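Chemotactic transducer PctC (Pseudomonas aeruginosa, PDB 5LTV) probably senses amino acids and related signals for chemotaxis, through a Cache-type ligand-binding domain that binds gamma-amino-butanoic acid. Local coordinates at residues 189-192 with 198-201; 153-156 with 161-164. All blocks are in the same frame, centred on the assembly; numbering follows the deposited sequence. Where two conformers were deposited one is given.

How the interactions relate
Both contacts are antiparallel beta hairpins interrupted by a classic beta bulge, and each belongs to a different five-stranded sheet of the same strand order. Interaction 2 lies in the sheet of the module that binds gamma-amino-butanoic acid, interaction 1 in the other sheet, on opposite sides of the chain's centre with about 30 Å between contact centres. Interaction 1 is fully buried: leucines pack on one another, while a phenylalanine and a histidine ring meet obliquely. Interaction 2 joins two inner strands near their hairpin end and is only partly buried, with aliphatic packing beside helix 34-68 and an exposed arginine that, in one conformer, pairs with an aspartate.

Interaction 1 of 2, residues 189-192 with 198-201; sequences AFLV and ILLH
Leu191 faces both Leu199 and Leu200 across a classic beta bulge, in the hairpin of strands 188-193 and 198-200 at one border of the second of the two sheets, consistent with the membrane-proximal module of a double-Cache fold. The carbonyl oxygen of Leu191 takes two N-H groups, Leu199 N at 2.8 Å and Leu200 N at 3.3 Å, both from the same face of its carbonyl plane. The return bond, Leu191 N to Leu200 O, is almost straight.

With CG of Leu191 swung opposite its own backbone N (chi1 -164°), the isobutyl group runs beside that of Leu200, both pointing the same way and meeting CB to CB at 3.8 Å. The CD2 branch of Leu191 also touches Leu199 CD1 at 3.7 Å, where those two side chains pass at a slant. Beyond the hairpin, Leu200 packs on Leu171, Leu174 and Thr175, so helix 171-178 covers Leu200, while Leu191 packs on Val243.

Val192 and Ile198 lie on the other face, and the Phe190 ring comes in near Ile198. Phe190 CG sits between its backbone N and carbonyl carbon (chi1 66°), which brings the ring beside the imidazole of His201; the planes are 37° apart and the centroids 4.8 Å. Ile198 CG2 approaches Phe190 CD2 more loosely, while Leu211 of helix 211-214 packs against both Phe190 and Val192. The imidazole is held by ND1 bonding to the backbone N of Asp203, with a weak hydrogen bond between NE2 and Tyr215 OH. The nearest approach of the two rings is His201 CD2 to Phe190 CG, 3.4 Å.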
# COMPACT_ATOMS: atom_id res chain seq x y z
N ALA A 189 16.29 -4.62 -6.59
CA ALA A 189 15.29 -5.24 -5.73
C ALA A 189 13.88 -4.91 -6.20
O ALA A 189 13.60 -3.78 -6.58
CB ALA A 189 15.49 -4.80 -4.28
N PHE A 190 12.98 -5.90 -6.16
CA PHE A 190 11.58 -5.59 -6.42
C PHE A 190 10.70 -6.27 -5.37
O PHE A 190 11.18 -6.91 -4.43
CB PHE A 190 11.20 -5.92 -7.88
CG PHE A 190 11.24 -7.37 -8.22
CD1 PHE A 190 12.43 -7.99 -8.61
CD2 PHE A 190 10.05 -8.11 -8.22
CE1 PHE A 190 12.45 -9.33 -8.95
CE2 PHE A 190 10.06 -9.46 -8.55
CZ PHE A 190 11.25 -10.08 -8.92
N LEU A 191 9.39 -6.06 -5.49
CA LEU A 191 8.44 -6.59 -4.53
C LEU A 191 7.39 -7.39 -5.28
O LEU A 191 6.90 -6.95 -6.32
CB LEU A 191 7.79 -5.46 -3.71
CG LEU A 191 7.08 -5.94 -2.43
CD1 LEU A 191 8.05 -6.07 -1.22
CD2 LEU A 191 5.96 -4.99 -2.09
N VAL A 192 7.05 -8.56 -4.76
CA VAL A 192 6.21 -9.52 -5.47
C VAL A 192 5.36 -10.26 -4.44
O VAL A 192 5.81 -10.53 -3.32
CB VAL A 192 7.06 -10.50 -6.32
CG1 VAL A 192 8.02 -11.29 -5.44
CG2 VAL A 192 6.18 -11.45 -7.10
N ILE A 198 3.83 -8.98 -9.45
CA ILE A 198 4.82 -7.93 -9.22
C ILE A 198 4.11 -6.66 -8.74
O ILE A 198 3.26 -6.10 -9.45
CB ILE A 198 5.64 -7.65 -10.48
CG1 ILE A 198 6.41 -8.91 -10.92
CG2 ILE A 198 6.59 -6.48 -10.27
CD1 ILE A 198 7.26 -8.67 -12.14
N LEU A 199 4.52 -6.15 -7.58
CA LEU A 199 3.90 -5.02 -6.90
C LEU A 199 4.71 -3.75 -7.01
O LEU A 199 4.15 -2.67 -7.17
CB LEU A 199 3.71 -5.34 -5.41
CG LEU A 199 3.14 -6.72 -5.08
CD1 LEU A 199 3.22 -6.92 -3.60
CD2 LEU A 199 1.72 -6.87 -5.62
N LEU A 200 6.02 -3.86 -6.87
CA LEU A 200 6.93 -2.76 -7.07
C LEU A 200 8.07 -3.28 -7.89
O LEU A 200 8.49 -4.43 -7.70
CB LEU A 200 7.47 -2.25 -5.79
CG LEU A 200 6.54 -1.81 -4.65
CD1 LEU A 200 7.39 -1.64 -3.40
CD2 LEU A 200 5.78 -0.56 -5.04
N HIS A 201 8.62 -2.43 -8.76
CA HIS A 201 9.73 -2.81 -9.64
C HIS A 201 10.38 -1.57 -10.24
O HIS A 201 9.69 -0.63 -10.66
CB HIS A 201 9.24 -3.75 -10.75
CG HIS A 201 10.32 -4.60 -11.35
ND1 HIS A 201 11.30 -4.08 -12.18
CD2 HIS A 201 10.61 -5.91 -11.20
CE1 HIS A 201 12.13 -5.05 -12.53
NE2 HIS A 201 11.74 -6.17 -11.94

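Interaction 2 of 2, residues 153-156 with 161-164; sequences LPVR and LLGV
Val155 and Leu162 are brought together by matching first torsions: Val155 CG1 (chi1 -176°) and Leu162 CG (chi1 173°) each lie opposite their own backbone N, and the two side chains run alongside one another, pointing the same way. Val155 CG1 meets Leu162 CD2 at 3.8 Å. Closer to the backbone, Leu162 CB rests 3.2 Å from Val155 O. On the same side of the sheet, Val155 packs on Ala64 and Leu67 of the long helix 34-68.

Val155 O is gripped twice, by Leu162 N at 2.7 Å and by Gly163 N at 3.3 Å, and both donors lie in its carbonyl plane. In return Val155 N bonds to Gly163 O at 2.9 Å. Two residues thus face one: a classic beta bulge in the hairpin of strands 147-157 and 160-170, neighbouring inner strands of the sheet in the ligand-binding module of the Cache fold. The Gly163 carbonyl also receives a CA-H...O contact from Pro154.

Pro154, Arg156, Leu161 and Val164 occupy the opposite face. Leu161 reaches back over the strand, its CD1 lying 3.6 Å from Val155 O and brushing Pro154 CB. Arg156 CG passes over the backbone of Leu161, 4.0 Å from Leu161 CA. The chain then runs out extended, and in the conformer given here NH1 forms a salt bridge with Asp131 OD1. Val164 packs against helix 122-130, on Trp123, a residue of the ligand pocket, and on Ala127 and Leu128, while Val164 CG1 touches Leu153 O at 3.8 Å.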
# COMPACT_ATOMS: atom_id res chain seq x y z
N LEU A 153 -9.50 1.35 6.09
CA LEU A 153 -10.20 0.64 7.15
C LEU A 153 -11.54 1.31 7.43
O LEU A 153 -11.66 2.54 7.29
CB LEU A 153 -9.36 0.54 8.43
CG LEU A 153 -8.56 1.64 9.14
CD1 LEU A 153 -8.82 3.07 8.69
CD2 LEU A 153 -8.75 1.51 10.65
N PRO A 154 -12.55 0.55 7.87
CA PRO A 154 -13.84 1.15 8.22
C PRO A 154 -13.70 2.09 9.39
O PRO A 154 -12.83 1.93 10.24
CB PRO A 154 -14.71 -0.06 8.59
CG PRO A 154 -13.92 -1.28 7.98
CD PRO A 154 -12.50 -0.90 8.17
N VAL A 155 -14.56 3.11 9.40
CA VAL A 155 -14.71 4.07 10.50
C VAL A 155 -16.16 4.01 10.97
O VAL A 155 -17.09 4.25 10.19
CB VAL A 155 -14.37 5.51 10.04
CG1 VAL A 155 -14.44 6.51 11.23
CG2 VAL A 155 -13.01 5.54 9.35
N ARG A 156 -16.35 3.68 12.24
CA ARG A 156 -17.67 3.71 12.87
C ARG A 156 -17.71 4.87 13.86
O ARG A 156 -16.69 5.28 14.41
CB ARG A 156 -18.00 2.38 13.57
CG ARG A 156 -18.33 1.19 12.62
CD ARG A 156 -18.45 -0.15 13.39
NE ARG A 156 -18.74 -1.31 12.52
CZ ARG A 156 -17.82 -2.03 11.88
NH1 ARG A 156 -16.53 -1.74 11.98
NH2 ARG A 156 -18.19 -3.05 11.12
N LEU A 161 -21.67 2.76 10.96
CA LEU A 161 -20.69 3.00 9.91
C LEU A 161 -20.70 4.45 9.42
O LEU A 161 -21.74 4.97 9.01
CB LEU A 161 -20.93 2.05 8.75
CG LEU A 161 -19.82 2.06 7.70
CD1 LEU A 161 -18.53 1.55 8.31
CD2 LEU A 161 -20.28 1.15 6.56
N LEU A 162 -19.55 5.11 9.54
CA LEU A 162 -19.34 6.40 8.92
C LEU A 162 -18.89 6.23 7.46
O LEU A 162 -19.44 6.85 6.54
CB LEU A 162 -18.32 7.21 9.73
CG LEU A 162 -17.92 8.52 9.06
CD1 LEU A 162 -19.14 9.48 8.90
CD2 LEU A 162 -16.77 9.20 9.82
N GLY A 163 -17.91 5.38 7.24
CA GLY A 163 -17.47 5.08 5.89
C GLY A 163 -16.17 4.32 5.95
O GLY A 163 -15.94 3.54 6.89
N VAL A 164 -15.31 4.58 4.96
CA VAL A 164 -13.97 4.01 4.93
C VAL A 164 -12.94 5.13 4.85
O VAL A 164 -13.02 6.00 3.96
CB VAL A 164 -13.82 3.03 3.76
CG1 VAL A 164 -12.35 2.65 3.58
CG2 VAL A 164 -14.69 1.82 4.02